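PDB 3KEZ: putative sugar binding protein from Bacteroides vulgatus ATCC 8482, which probably binds sugars or other nutrients at the outer membrane as a calcium-binding member of the SusD family. Local coordinates for residues A[29-34]-A[190-195]; A[55-60]-A[66-71]; A[194-199]-A[224-229]; A[267-272]-A[279-284]; A[295-300]-A[370-375]. All blocks are in the same frame, centred on the assembly; numbering follows the deposited sequence. Where two conformers were deposited one is given.

Contact 1 (A[29-34]-A[190-195]); sequences GIYSTM and KGKVNR
The last turns of helix 20-34 and loop 190-195 approach each other most closely at Y31 and K192, whose CA atoms are 7.7 Å apart. The Y31 ring leaves the helix with CG anti to the carbonyl carbon (chi1 -77°), which carries its hydroxyl to the loop backbone. There V193 N donates to Y31 OH at 3.0 Å in a nearly straight bond (169° at the hydrogen), while Q118 OE1 is a second partner of the same oxygen. Against one ring face, displaced toward the rim, lies G191 O, 3.6 Å from Y31 CD1. K192 crosses the tyrosine side chain at about a right angle; its CG stands 4.3 Å from the Y31 ring centroid and 28° off the normal, an off-centre CH-pi contact. A phenylalanine in place of Y31 would keep the ring but would probably leave V193 N and Q118 OE1 without their common mate. The tyrosine thus pins the loop leading into helix 195-209 within the helical part of this SusD-family protein, where I122 of helix 109-134 touches Y31, A121 of that helix touches V193, and F257 of strand 255-259 touches both.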
# COMPACT_ATOMS: atom_id res chain seq x y z
N GLY A 29 -8.02 6.49 17.60
CA GLY A 29 -9.19 5.97 16.90
C GLY A 29 -8.92 5.72 15.43
O GLY A 29 -9.34 4.69 14.88
N ILE A 30 -8.21 6.65 14.78
CA ILE A 30 -7.89 6.52 13.35
C ILE A 30 -7.04 5.24 13.12
O ILE A 30 -7.38 4.41 12.32
CB ILE A 30 -7.19 7.80 12.80
CG1 ILE A 30 -8.19 8.96 12.67
CG2 ILE A 30 -6.52 7.52 11.48
CD1 ILE A 30 -7.56 10.38 12.79
N TYR A 31 -5.98 5.07 13.90
CA TYR A 31 -5.09 3.94 13.75
C TYR A 31 -5.87 2.66 14.04
O TYR A 31 -5.72 1.68 13.33
CB TYR A 31 -3.86 4.07 14.67
CG TYR A 31 -2.83 5.06 14.14
CD1 TYR A 31 -2.13 4.81 12.94
CD2 TYR A 31 -2.54 6.22 14.84
CE1 TYR A 31 -1.18 5.71 12.46
CE2 TYR A 31 -1.57 7.15 14.35
CZ TYR A 31 -0.92 6.88 13.15
OH TYR A 31 0.02 7.77 12.67
N SER A 32 -6.78 2.69 15.01
CA SER A 32 -7.57 1.49 15.33
C SER A 32 -8.46 1.11 14.13
O SER A 32 -8.56 -0.08 13.77
CB SER A 32 -8.40 1.70 16.61
OG SER A 32 -9.34 0.66 16.77
N THR A 33 -9.05 2.12 13.49
CA THR A 33 -9.81 1.92 12.24
C THR A 33 -8.96 1.33 11.11
O THR A 33 -9.39 0.39 10.41
CB THR A 33 -10.51 3.25 11.77
OG1 THR A 33 -11.34 3.73 12.84
CG2 THR A 33 -11.33 3.06 10.49
N MSE A 34 -7.76 1.86 10.93
CA MSE A 34 -6.84 1.37 9.91
C MSE A 34 -6.44 -0.07 10.12
O MSE A 34 -6.09 -0.73 9.14
CB MSE A 34 -5.55 2.23 9.89
CG MSE A 34 -5.81 3.67 9.50
SE MSE A 34 -4.30 4.82 9.64
CE MSE A 34 -3.42 4.19 8.12
N LYS A 190 6.40 3.61 16.74
CA LYS A 190 5.91 2.25 16.53
C LYS A 190 4.44 2.26 16.23
O LYS A 190 3.64 2.73 17.05
CB LYS A 190 6.13 1.47 17.84
CG LYS A 190 5.65 0.06 17.85
CD LYS A 190 6.51 -0.80 16.99
CE LYS A 190 6.15 -2.26 17.19
NZ LYS A 190 7.10 -3.10 16.41
N GLY A 191 4.06 1.71 15.08
CA GLY A 191 2.64 1.68 14.73
C GLY A 191 2.06 3.02 14.32
O GLY A 191 0.85 3.14 14.12
N LYS A 192 2.93 4.03 14.14
CA LYS A 192 2.46 5.37 13.70
C LYS A 192 3.23 5.85 12.47
O LYS A 192 4.34 5.40 12.21
CB LYS A 192 2.55 6.37 14.85
CG LYS A 192 1.67 5.95 16.05
CD LYS A 192 1.63 7.01 17.15
CE LYS A 192 0.84 6.50 18.35
NZ LYS A 192 -0.26 5.61 17.91
N VAL A 193 2.64 6.79 11.71
CA VAL A 193 3.34 7.41 10.56
C VAL A 193 4.36 8.40 11.02
O VAL A 193 4.09 9.20 11.93
CB VAL A 193 2.34 8.09 9.61
CG1 VAL A 193 3.06 8.78 8.48
CG2 VAL A 193 1.41 7.04 9.11
N ASN A 194 5.56 8.32 10.43
CA ASN A 194 6.63 9.31 10.68
C ASN A 194 7.13 9.99 9.40
O ASN A 194 6.59 9.75 8.32
CB ASN A 194 7.76 8.77 11.59
CG ASN A 194 8.71 7.90 10.88
OD1 ASN A 194 8.64 7.80 9.67
ND2 ASN A 194 9.67 7.29 11.61
N ARG A 195 8.10 10.89 9.52
CA ARG A 195 8.51 11.66 8.35
C ARG A 195 8.93 10.77 7.16
O ARG A 195 8.56 11.03 5.99
CB ARG A 195 9.63 12.64 8.69
CG ARG A 195 9.92 13.62 7.56
CD ARG A 195 11.03 14.60 7.96
NE ARG A 195 10.71 15.24 9.23
CZ ARG A 195 11.61 15.75 10.07
NH1 ARG A 195 12.91 15.72 9.78
NH2 ARG A 195 11.21 16.29 11.22

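Contact 2 (A[55-60]-A[66-71]); sequences MQAVSS and NYYRFN
Strand residue A57 and helix residue Y68 have CA atoms 6.0 Å apart, and further along S60 and N66 come to 7.0 Å, so the chain turns back tightly from strand 55-57 into helix 65-68. This compact strand-loop-helix unit pairs its strand antiparallel with 284-286 and closes its helix with a Schellman motif at F70. Y68 has the largest share of the buried surface. Its CG is anti to the backbone N (chi1 163°), which lays the ring against the strand: Q56 CB sits over one face, 4.0 Å from the Y68 ring centroid and 26° off the normal, a CH-pi contact, and A57 N covers that face, 3.7 Å from Y68 CG. The Y68 hydroxyl reaches on to H424 ND1 and N425 N. A leucine here would probably leave those two atoms without their partner. Farther along, S60 OG meets the aliphatic part of R69, 3.3 Å from R69 CD, and a water 2.8 Å from S60 O also reaches N66 OD1, bridging the segments. N71 ND2 donates to N66 OD1 at 3.0 Å, coming from above the carbonyl plane, 47° out of it.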
# COMPACT_ATOMS: atom_id res chain seq x y z
N MSE A 55 -0.19 -12.91 -8.00
CA MSE A 55 -0.99 -13.62 -6.98
C MSE A 55 -2.40 -13.82 -7.49
O MSE A 55 -2.87 -13.11 -8.38
CB MSE A 55 -0.99 -12.86 -5.64
CG MSE A 55 0.42 -12.66 -5.09
SE MSE A 55 0.39 -12.18 -3.24
CE MSE A 55 -0.33 -13.84 -2.63
N GLN A 56 -3.08 -14.81 -6.91
CA GLN A 56 -4.43 -15.14 -7.32
C GLN A 56 -5.19 -15.64 -6.11
O GLN A 56 -4.58 -16.04 -5.14
CB GLN A 56 -4.40 -16.25 -8.37
CG GLN A 56 -3.63 -17.50 -7.97
CD GLN A 56 -3.77 -18.57 -8.97
OE1 GLN A 56 -2.94 -18.70 -9.86
NE2 GLN A 56 -4.85 -19.33 -8.88
N ALA A 57 -6.52 -15.65 -6.20
CA ALA A 57 -7.34 -16.42 -5.27
C ALA A 57 -7.04 -17.89 -5.45
O ALA A 57 -6.84 -18.37 -6.59
CB ALA A 57 -8.81 -16.18 -5.53
N VAL A 58 -7.00 -18.62 -4.34
CA VAL A 58 -6.78 -20.06 -4.38
C VAL A 58 -7.97 -20.77 -5.01
O VAL A 58 -7.82 -21.82 -5.63
CB VAL A 58 -6.48 -20.58 -2.96
CG1 VAL A 58 -6.79 -22.10 -2.87
CG2 VAL A 58 -5.02 -20.25 -2.61
N SER A 59 -9.14 -20.17 -4.86
CA SER A 59 -10.35 -20.67 -5.50
C SER A 59 -11.35 -19.53 -5.64
O SER A 59 -11.20 -18.47 -5.04
CB SER A 59 -10.96 -21.80 -4.67
OG SER A 59 -11.85 -21.26 -3.72
N SER A 60 -12.40 -19.76 -6.43
CA SER A 60 -13.42 -18.73 -6.67
C SER A 60 -14.22 -18.34 -5.44
O SER A 60 -14.75 -17.23 -5.38
CB SER A 60 -14.38 -19.21 -7.73
OG SER A 60 -13.68 -19.39 -8.95
N ASN A 66 -13.74 -12.84 -5.67
CA ASN A 66 -14.46 -11.86 -6.49
C ASN A 66 -13.56 -10.70 -6.98
O ASN A 66 -13.77 -10.16 -8.08
CB ASN A 66 -15.66 -11.32 -5.76
CG ASN A 66 -16.82 -12.30 -5.70
OD1 ASN A 66 -16.99 -13.18 -6.56
ND2 ASN A 66 -17.60 -12.16 -4.67
N TYR A 67 -12.54 -10.36 -6.19
CA TYR A 67 -11.53 -9.38 -6.65
C TYR A 67 -10.66 -9.94 -7.79
O TYR A 67 -10.50 -9.29 -8.81
CB TYR A 67 -10.62 -8.93 -5.50
CG TYR A 67 -11.41 -8.31 -4.38
CD1 TYR A 67 -12.02 -9.09 -3.40
CD2 TYR A 67 -11.60 -6.93 -4.34
CE1 TYR A 67 -12.75 -8.48 -2.34
CE2 TYR A 67 -12.32 -6.34 -3.32
CZ TYR A 67 -12.89 -7.11 -2.33
OH TYR A 67 -13.61 -6.47 -1.36
N TYR A 68 -10.10 -11.14 -7.58
CA TYR A 68 -9.28 -11.85 -8.60
C TYR A 68 -10.05 -12.07 -9.92
O TYR A 68 -9.50 -11.89 -11.02
CB TYR A 68 -8.77 -13.20 -8.03
CG TYR A 68 -8.28 -14.18 -9.06
CD1 TYR A 68 -7.13 -13.94 -9.77
CD2 TYR A 68 -8.97 -15.37 -9.31
CE1 TYR A 68 -6.69 -14.83 -10.75
CE2 TYR A 68 -8.53 -16.27 -10.28
CZ TYR A 68 -7.40 -15.99 -11.00
OH TYR A 68 -6.94 -16.88 -11.97
N ARG A 69 -11.32 -12.45 -9.80
CA ARG A 69 -12.14 -12.76 -10.96
C ARG A 69 -12.80 -11.53 -11.59
O ARG A 69 -13.50 -11.67 -12.62
CB ARG A 69 -13.23 -13.80 -10.59
CG ARG A 69 -12.69 -15.17 -10.30
CD ARG A 69 -13.74 -16.20 -9.95
NE ARG A 69 -14.82 -16.25 -10.93
CZ ARG A 69 -16.12 -16.18 -10.68
NH1 ARG A 69 -16.60 -16.07 -9.44
NH2 ARG A 69 -16.99 -16.23 -11.70
N PHE A 70 -12.59 -10.36 -11.00
CA PHE A 70 -13.31 -9.15 -11.35
C PHE A 70 -14.80 -9.43 -11.49
O PHE A 70 -15.40 -9.14 -12.52
CB PHE A 70 -12.75 -8.57 -12.65
CG PHE A 70 -11.33 -8.21 -12.56
CD1 PHE A 70 -10.96 -7.00 -11.99
CD2 PHE A 70 -10.35 -9.09 -12.99
CE1 PHE A 70 -9.64 -6.66 -11.90
CE2 PHE A 70 -9.03 -8.76 -12.89
CZ PHE A 70 -8.67 -7.54 -12.36
N ASN A 71 -15.37 -10.00 -10.44
CA ASN A 71 -16.73 -10.50 -10.47
C ASN A 71 -17.74 -9.56 -9.83
O ASN A 71 -18.88 -9.95 -9.64
CB ASN A 71 -16.78 -11.85 -9.73
CG ASN A 71 -17.98 -12.67 -10.08
OD1 ASN A 71 -18.34 -12.75 -11.25
ND2 ASN A 71 -18.61 -13.29 -9.08
O HOH W 1 -15.51 -15.34 -7.26
O HOH W 2 -17.67 -16.09 -4.88

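Contact 3 (A[194-199]-A[224-229]); sequences NRWAAM and KGAEKE
W196 lays one face of its indole flat over the backbone of G225 and A226. G225 CA stands over the six-membered ring, 3.5 Å from W196 CH2, as a CH-pi contact, and A226 N follows over the same face, 3.6 Å from W196 CD2. The fit depends on the glycine: a CB built on G225 would fall 2.0 Å from W196 CZ3. A small first torsion (chi1 -37°), with CG still beside the backbone N, turns the ring to this position, and the paired methylene and methyl carbons W196 CB and A226 CB meet at 3.9 Å. These residues join the two arms of an antiparallel helical hairpin, 195-209 and 212-229, whose short segments run at 155° to each other with axes 9.5 Å apart, consistent with the TPR-like helical pairs of SusD-family proteins. R195 CB lies over the opposite indole face. At the pyrrole end E229 packs its CB obliquely, 4.0 Å from W196 NE1, while NE1 itself is hydrogen-bonded to G186 O. One residue before the helix, N194 acts as N-cap, its OD1 accepting from A197 N at 3.2 Å in an almost linear bond (176°), with a weaker one from W196 N.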
# COMPACT_ATOMS: atom_id res chain seq x y z
N ASN A 194 5.56 8.32 10.43
CA ASN A 194 6.63 9.31 10.68
C ASN A 194 7.13 9.99 9.40
O ASN A 194 6.59 9.75 8.32
CB ASN A 194 7.76 8.77 11.59
CG ASN A 194 8.71 7.90 10.88
OD1 ASN A 194 8.64 7.80 9.67
ND2 ASN A 194 9.67 7.29 11.61
N ARG A 195 8.10 10.89 9.52
CA ARG A 195 8.51 11.66 8.35
C ARG A 195 8.93 10.77 7.16
O ARG A 195 8.56 11.03 5.99
CB ARG A 195 9.63 12.64 8.69
CG ARG A 195 9.92 13.62 7.56
CD ARG A 195 11.03 14.60 7.96
NE ARG A 195 10.71 15.24 9.23
CZ ARG A 195 11.61 15.75 10.07
NH1 ARG A 195 12.91 15.72 9.78
NH2 ARG A 195 11.21 16.29 11.22
N TRP A 196 9.71 9.74 7.44
CA TRP A 196 10.30 8.91 6.39
C TRP A 196 9.24 8.05 5.69
O TRP A 196 9.25 7.91 4.47
CB TRP A 196 11.47 8.08 6.94
CG TRP A 196 12.28 8.83 7.94
CD1 TRP A 196 12.49 8.47 9.23
CD2 TRP A 196 12.93 10.11 7.77
NE1 TRP A 196 13.26 9.43 9.87
CE2 TRP A 196 13.54 10.43 8.99
CE3 TRP A 196 13.04 11.00 6.70
CZ2 TRP A 196 14.27 11.60 9.18
CZ3 TRP A 196 13.75 12.18 6.89
CH2 TRP A 196 14.37 12.46 8.11
N ALA A 197 8.30 7.50 6.47
CA ALA A 197 7.12 6.83 5.88
C ALA A 197 6.37 7.78 4.95
O ALA A 197 6.11 7.44 3.79
CB ALA A 197 6.14 6.32 6.99
N ALA A 198 6.05 8.97 5.42
CA ALA A 198 5.30 9.94 4.57
C ALA A 198 6.08 10.34 3.30
O ALA A 198 5.50 10.42 2.24
CB ALA A 198 4.85 11.19 5.34
N MSE A 199 7.39 10.54 3.41
CA MSE A 199 8.21 10.86 2.23
C MSE A 199 8.22 9.69 1.22
O MSE A 199 8.19 9.90 0.01
CB MSE A 199 9.64 11.20 2.62
CG MSE A 199 9.83 12.49 3.26
SE MSE A 199 11.73 12.89 3.37
CE MSE A 199 11.60 14.68 4.17
N LYS A 224 17.94 8.75 3.06
CA LYS A 224 19.02 9.40 3.81
C LYS A 224 18.58 9.66 5.26
O LYS A 224 19.35 9.42 6.20
CB LYS A 224 19.48 10.70 3.11
CG LYS A 224 20.33 11.64 3.98
CD LYS A 224 21.04 12.71 3.15
CE LYS A 224 21.72 13.75 4.05
NZ LYS A 224 22.65 14.63 3.27
N GLY A 225 17.37 10.17 5.41
CA GLY A 225 16.81 10.44 6.74
C GLY A 225 16.54 9.20 7.58
O GLY A 225 16.90 9.15 8.76
N ALA A 226 15.89 8.20 6.98
CA ALA A 226 15.58 6.95 7.70
C ALA A 226 16.88 6.27 8.12
O ALA A 226 17.01 5.81 9.27
CB ALA A 226 14.75 5.98 6.87
N GLU A 227 17.84 6.20 7.21
CA GLU A 227 19.11 5.54 7.57
C GLU A 227 19.89 6.34 8.65
O GLU A 227 20.48 5.73 9.54
CB GLU A 227 19.93 5.17 6.33
CG GLU A 227 19.16 4.11 5.45
CD GLU A 227 19.90 3.68 4.22
OE1 GLU A 227 20.97 4.27 3.92
OE2 GLU A 227 19.42 2.72 3.56
N LYS A 228 19.88 7.67 8.62
CA LYS A 228 20.46 8.44 9.75
C LYS A 228 19.76 8.09 11.07
O LYS A 228 20.36 8.11 12.12
CB LYS A 228 20.32 9.94 9.57
CG LYS A 228 21.25 10.59 8.57
CD LYS A 228 21.27 12.14 8.69
CE LYS A 228 21.97 12.76 7.47
NZ LYS A 228 22.98 13.81 7.84
N GLU A 229 18.48 7.82 10.99
CA GLU A 229 17.69 7.45 12.16
C GLU A 229 17.94 6.00 12.62
O GLU A 229 17.55 5.63 13.73
CB GLU A 229 16.22 7.73 11.86
CG GLU A 229 15.37 7.96 13.06
CD GLU A 229 15.84 9.14 13.88
OE1 GLU A 229 16.45 10.05 13.29
OE2 GLU A 229 15.59 9.13 15.11

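Contact 4 (A[267-272]-A[279-284])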
# COMPACT_ATOMS: atom_id res chain seq x y z
N PRO A 267 -7.36 -8.15 14.48
CA PRO A 267 -8.16 -7.89 13.30
C PRO A 267 -9.01 -9.05 12.85
O PRO A 267 -9.85 -8.89 11.97
CB PRO A 267 -7.11 -7.56 12.22
CG PRO A 267 -5.93 -8.34 12.64
CD PRO A 267 -5.93 -8.19 14.15
N GLY A 268 -8.81 -10.23 13.43
CA GLY A 268 -9.61 -11.40 13.08
C GLY A 268 -9.07 -12.17 11.88
O GLY A 268 -8.06 -11.81 11.26
N LYS A 269 -9.80 -13.23 11.53
CA LYS A 269 -9.34 -14.21 10.54
C LYS A 269 -9.36 -13.73 9.07
O LYS A 269 -8.87 -14.43 8.18
CB LYS A 269 -10.11 -15.51 10.70
CG LYS A 269 -9.73 -16.31 11.96
CD LYS A 269 -10.63 -17.55 12.12
CE LYS A 269 -10.31 -18.32 13.40
NZ LYS A 269 -11.15 -19.55 13.55
N GLU A 270 -9.91 -12.54 8.80
CA GLU A 270 -9.82 -11.97 7.44
C GLU A 270 -8.59 -11.06 7.26
O GLU A 270 -8.45 -10.39 6.24
CB GLU A 270 -11.11 -11.25 7.05
CG GLU A 270 -12.30 -12.18 7.03
CD GLU A 270 -13.53 -11.60 6.35
OE1 GLU A 270 -13.71 -10.37 6.40
OE2 GLU A 270 -14.32 -12.41 5.80
N SER A 271 -7.66 -11.11 8.21
CA SER A 271 -6.42 -10.35 8.14
C SER A 271 -5.42 -11.03 7.19
O SER A 271 -5.53 -12.23 6.92
CB SER A 271 -5.80 -10.26 9.54
OG SER A 271 -5.27 -11.53 9.93
N MSE A 272 -4.43 -10.29 6.74
CA MSE A 272 -3.40 -10.83 5.81
C MSE A 272 -2.71 -12.05 6.38
O MSE A 272 -2.42 -13.01 5.64
CB MSE A 272 -2.38 -9.75 5.42
CG MSE A 272 -2.98 -8.57 4.64
SE MSE A 272 -3.62 -9.17 2.95
CE MSE A 272 -1.93 -9.33 1.95
N ASN A 279 -2.27 -22.54 7.10
CA ASN A 279 -2.83 -22.68 8.45
C ASN A 279 -3.90 -21.63 8.77
O ASN A 279 -4.38 -21.57 9.88
CB ASN A 279 -1.70 -22.63 9.50
CG ASN A 279 -0.78 -23.82 9.38
OD1 ASN A 279 -1.24 -24.92 9.15
ND2 ASN A 279 0.52 -23.59 9.47
N GLY A 280 -4.32 -20.86 7.77
CA GLY A 280 -5.35 -19.83 7.95
C GLY A 280 -6.54 -20.16 7.05
O GLY A 280 -7.12 -21.23 7.19
N TYR A 281 -6.87 -19.27 6.11
CA TYR A 281 -7.99 -19.51 5.18
C TYR A 281 -7.57 -20.03 3.78
O TYR A 281 -8.42 -20.23 2.91
CB TYR A 281 -8.86 -18.24 5.01
CG TYR A 281 -9.94 -18.03 6.06
CD1 TYR A 281 -10.69 -19.09 6.58
CD2 TYR A 281 -10.23 -16.75 6.51
CE1 TYR A 281 -11.67 -18.88 7.57
CE2 TYR A 281 -11.22 -16.53 7.48
CZ TYR A 281 -11.93 -17.60 8.00
OH TYR A 281 -12.89 -17.36 8.95
N ASP A 282 -6.28 -20.27 3.56
CA ASP A 282 -5.80 -20.78 2.26
C ASP A 282 -6.37 -19.94 1.11
O ASP A 282 -6.94 -20.47 0.15
CB ASP A 282 -6.18 -22.24 2.06
CG ASP A 282 -5.85 -23.12 3.27
OD1 ASP A 282 -6.64 -23.09 4.22
OD2 ASP A 282 -4.84 -23.85 3.24
N ASP A 283 -6.26 -18.63 1.24
CA ASP A 283 -7.15 -17.76 0.48
C ASP A 283 -6.48 -17.22 -0.77
O ASP A 283 -7.08 -17.23 -1.85
CB ASP A 283 -7.64 -16.62 1.36
CG ASP A 283 -8.93 -16.03 0.88
OD1 ASP A 283 -8.86 -15.09 0.05
OD2 ASP A 283 -10.01 -16.55 1.29
N MSE A 284 -5.25 -16.75 -0.64
CA MSE A 284 -4.54 -16.18 -1.77
C MSE A 284 -3.11 -16.71 -1.83
O MSE A 284 -2.45 -16.83 -0.78
CB MSE A 284 -4.60 -14.66 -1.71
CG MSE A 284 -4.02 -14.06 -0.45
SE MSE A 284 -4.20 -12.12 -0.24
CE MSE A 284 -2.79 -11.50 -1.36
O HOH W 3 -12.78 -19.79 11.10
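Y281 buries more surface than any other residue here, and K269 is its main partner. The lysine's backbone and side chain both press on the ring: K269 O lies 3.2 Å from Y281 CD2, approaching obliquely, and K269 CB is 3.6 Å from Y281 CE2. The two side chains cross at about a right angle, and the extended lysine chain passes beyond the hydroxyl, where a water accepts from K269 NZ at 3.0 Å and lies 3.2 Å from Y281 OH. Elsewhere Y281 has R63 as a cation-pi partner and Y274 edge-to-face, while R63 also forms a salt bridge with E270. The lysine occupies a type I beta turn from G268 to S271, closed by S271 N donating to G268 O at 3.2 Å; S271 then takes the N-cap position of the short helix 272-275, which links the two segments. Past that cap the selenomethionine M272 starts away from 279-284 but folds back at chi2 (-65°) and chi3 (-78°), bringing its methyl tip to tip with that of selenomethionine M284, CE to CE 4.1 Å. Y46 of helix 43-50 touches both selenomethionines, and V45 and V50 of that helix touch M272 and M284 respectively.

Contact 5 (A[295-300]-A[370-375]); sequences KKDPKD and PENSVE
A single polar bond makes up the whole contact: N372 ND2 donates to D297 OD2 at 2.8 Å, and only 69 Å² of surface is buried between the segments. The nearest CA atoms, those of D297 and N372, are still 9.4 Å apart, so the two side chains reach across from opposite directions. D297 holds CG anti to its own nitrogen (chi1 178°), which points the carboxylate at the other loop. The bond is short but bent, 142° at the hydrogen, and the amide meets OD2 on its anti side, 34° out of the carboxylate plane, with the two flat groups turned well away from coplanar. The other oxygen is used locally: K299 N donates to D297 OD1 at 2.9 Å, an Asx turn laid over the type I beta turn from D297 to D300, in which D300 N donates to D297 O at 3.0 Å. On the partner loop S373 OG accepts from E375 N at 3.1 Å, an ST turn, and N372 O is bonded to Q366 NE2 of helix 354-368. The contact thus ties the loop after helix 288-295 to the one after helix 354-368, at the protein surface and away from the calcium site. N369 ND2 is a further donor to D297 OD2. Three N-H donors, two on OD2 and one on OD1, would probably stabilise the carboxylate in its charged form, even with the D300 carboxylate nearby; the donors are neutral, so this is no salt bridge.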
# COMPACT_ATOMS: atom_id res chain seq x y z
N LYS A 295 12.01 -18.06 -9.07
CA LYS A 295 12.98 -19.12 -8.97
C LYS A 295 14.00 -19.19 -10.11
O LYS A 295 14.92 -20.02 -10.05
CB LYS A 295 12.29 -20.46 -8.74
CG LYS A 295 11.64 -21.11 -9.92
CD LYS A 295 10.82 -22.34 -9.39
CE LYS A 295 11.07 -23.61 -10.15
NZ LYS A 295 9.95 -24.00 -11.06
N LYS A 296 13.88 -18.31 -11.11
CA LYS A 296 14.93 -18.17 -12.12
C LYS A 296 16.32 -18.07 -11.46
O LYS A 296 17.27 -18.67 -11.95
CB LYS A 296 14.68 -16.99 -13.05
CG LYS A 296 15.64 -16.90 -14.24
N ASP A 297 16.41 -17.32 -10.35
CA ASP A 297 17.60 -17.36 -9.48
C ASP A 297 17.26 -18.17 -8.22
O ASP A 297 16.66 -17.64 -7.32
CB ASP A 297 18.05 -15.93 -9.13
CG ASP A 297 19.24 -15.88 -8.19
OD1 ASP A 297 19.81 -16.95 -7.88
OD2 ASP A 297 19.60 -14.77 -7.78
N PRO A 298 17.69 -19.45 -8.15
CA PRO A 298 17.45 -20.26 -6.97
C PRO A 298 18.11 -19.72 -5.68
O PRO A 298 17.76 -20.19 -4.59
CB PRO A 298 18.05 -21.64 -7.32
CG PRO A 298 18.42 -21.57 -8.72
CD PRO A 298 18.57 -20.15 -9.10
N LYS A 299 19.04 -18.78 -5.75
CA LYS A 299 19.60 -18.25 -4.49
C LYS A 299 18.93 -16.96 -4.05
O LYS A 299 19.39 -16.30 -3.10
CB LYS A 299 21.10 -18.11 -4.60
CG LYS A 299 21.77 -19.48 -4.75
CD LYS A 299 23.24 -19.35 -5.06
CE LYS A 299 23.87 -20.70 -5.15
NZ LYS A 299 23.48 -21.56 -4.01
N ASP A 300 17.83 -16.62 -4.70
CA ASP A 300 17.12 -15.40 -4.37
C ASP A 300 16.54 -15.58 -2.97
O ASP A 300 15.76 -16.52 -2.73
CB ASP A 300 16.02 -15.11 -5.43
CG ASP A 300 15.39 -13.73 -5.27
OD1 ASP A 300 15.02 -13.37 -4.13
OD2 ASP A 300 15.30 -12.99 -6.26
N PRO A 370 23.82 -11.65 -3.06
CA PRO A 370 25.00 -10.81 -3.23
C PRO A 370 25.88 -11.14 -4.43
O PRO A 370 26.74 -10.34 -4.77
CB PRO A 370 25.80 -11.05 -1.93
CG PRO A 370 25.26 -12.30 -1.37
CD PRO A 370 23.81 -12.29 -1.74
N GLU A 371 25.70 -12.30 -5.05
CA GLU A 371 26.46 -12.63 -6.24
C GLU A 371 25.94 -11.94 -7.51
O GLU A 371 26.60 -11.95 -8.55
CB GLU A 371 26.51 -14.14 -6.42
CG GLU A 371 27.28 -14.82 -5.29
CD GLU A 371 28.70 -14.31 -5.19
OE1 GLU A 371 29.31 -14.06 -6.24
OE2 GLU A 371 29.21 -14.15 -4.06
N ASN A 372 24.75 -11.34 -7.45
CA ASN A 372 24.18 -10.65 -8.61
C ASN A 372 24.57 -9.19 -8.57
O ASN A 372 24.91 -8.65 -7.50
CB ASN A 372 22.65 -10.74 -8.65
CG ASN A 372 22.14 -12.15 -8.90
OD1 ASN A 372 22.85 -12.97 -9.44
ND2 ASN A 372 20.88 -12.42 -8.50
N SER A 373 24.52 -8.55 -9.74
CA SER A 373 24.74 -7.10 -9.89
C SER A 373 24.09 -6.62 -11.14
O SER A 373 24.09 -7.33 -12.17
CB SER A 373 26.22 -6.73 -9.98
OG SER A 373 26.37 -5.31 -9.85
N VAL A 374 23.52 -5.43 -11.09
CA VAL A 374 23.06 -4.77 -12.29
C VAL A 374 24.06 -3.68 -12.77
O VAL A 374 23.74 -2.89 -13.65
CB VAL A 374 21.63 -4.20 -12.14
CG1 VAL A 374 20.57 -5.31 -12.04
CG2 VAL A 374 21.51 -3.25 -10.97
N GLU A 375 25.26 -3.65 -12.20
CA GLU A 375 26.30 -2.73 -12.65
C GLU A 375 26.61 -3.04 -14.10
O GLU A 375 26.60 -4.19 -14.50
CB GLU A 375 27.55 -2.83 -11.77
CG GLU A 375 28.56 -1.73 -12.02
CD GLU A 375 29.58 -1.58 -10.88
OE1 GLU A 375 29.34 -2.10 -9.76
OE2 GLU A 375 30.59 -0.89 -11.09

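In the fold
Contacts 1 and 3 are continuous, sharing N194 and R195: V193 CG1 lies 4.3 Å from A198 N, so the loop that meets helix 20-34 leads directly into the hairpin. Contacts 2 and 4 form a second touching pair, joined by a probable hydrogen bond from V58 N to D283 O (2.9 Å) and by M55 CE against M284 CE at 3.6 Å. The centres of contacts 1 and 2 are 29 Å apart, on opposite sides of the chain's centre. The calcium site lies closest to contacts 1 and 4: the G191 position is about 10 Å and the M272 side chain about 11 Å from the calcium ion. Contact 5 is remote, its nearest atoms about 13 Å from contact 2.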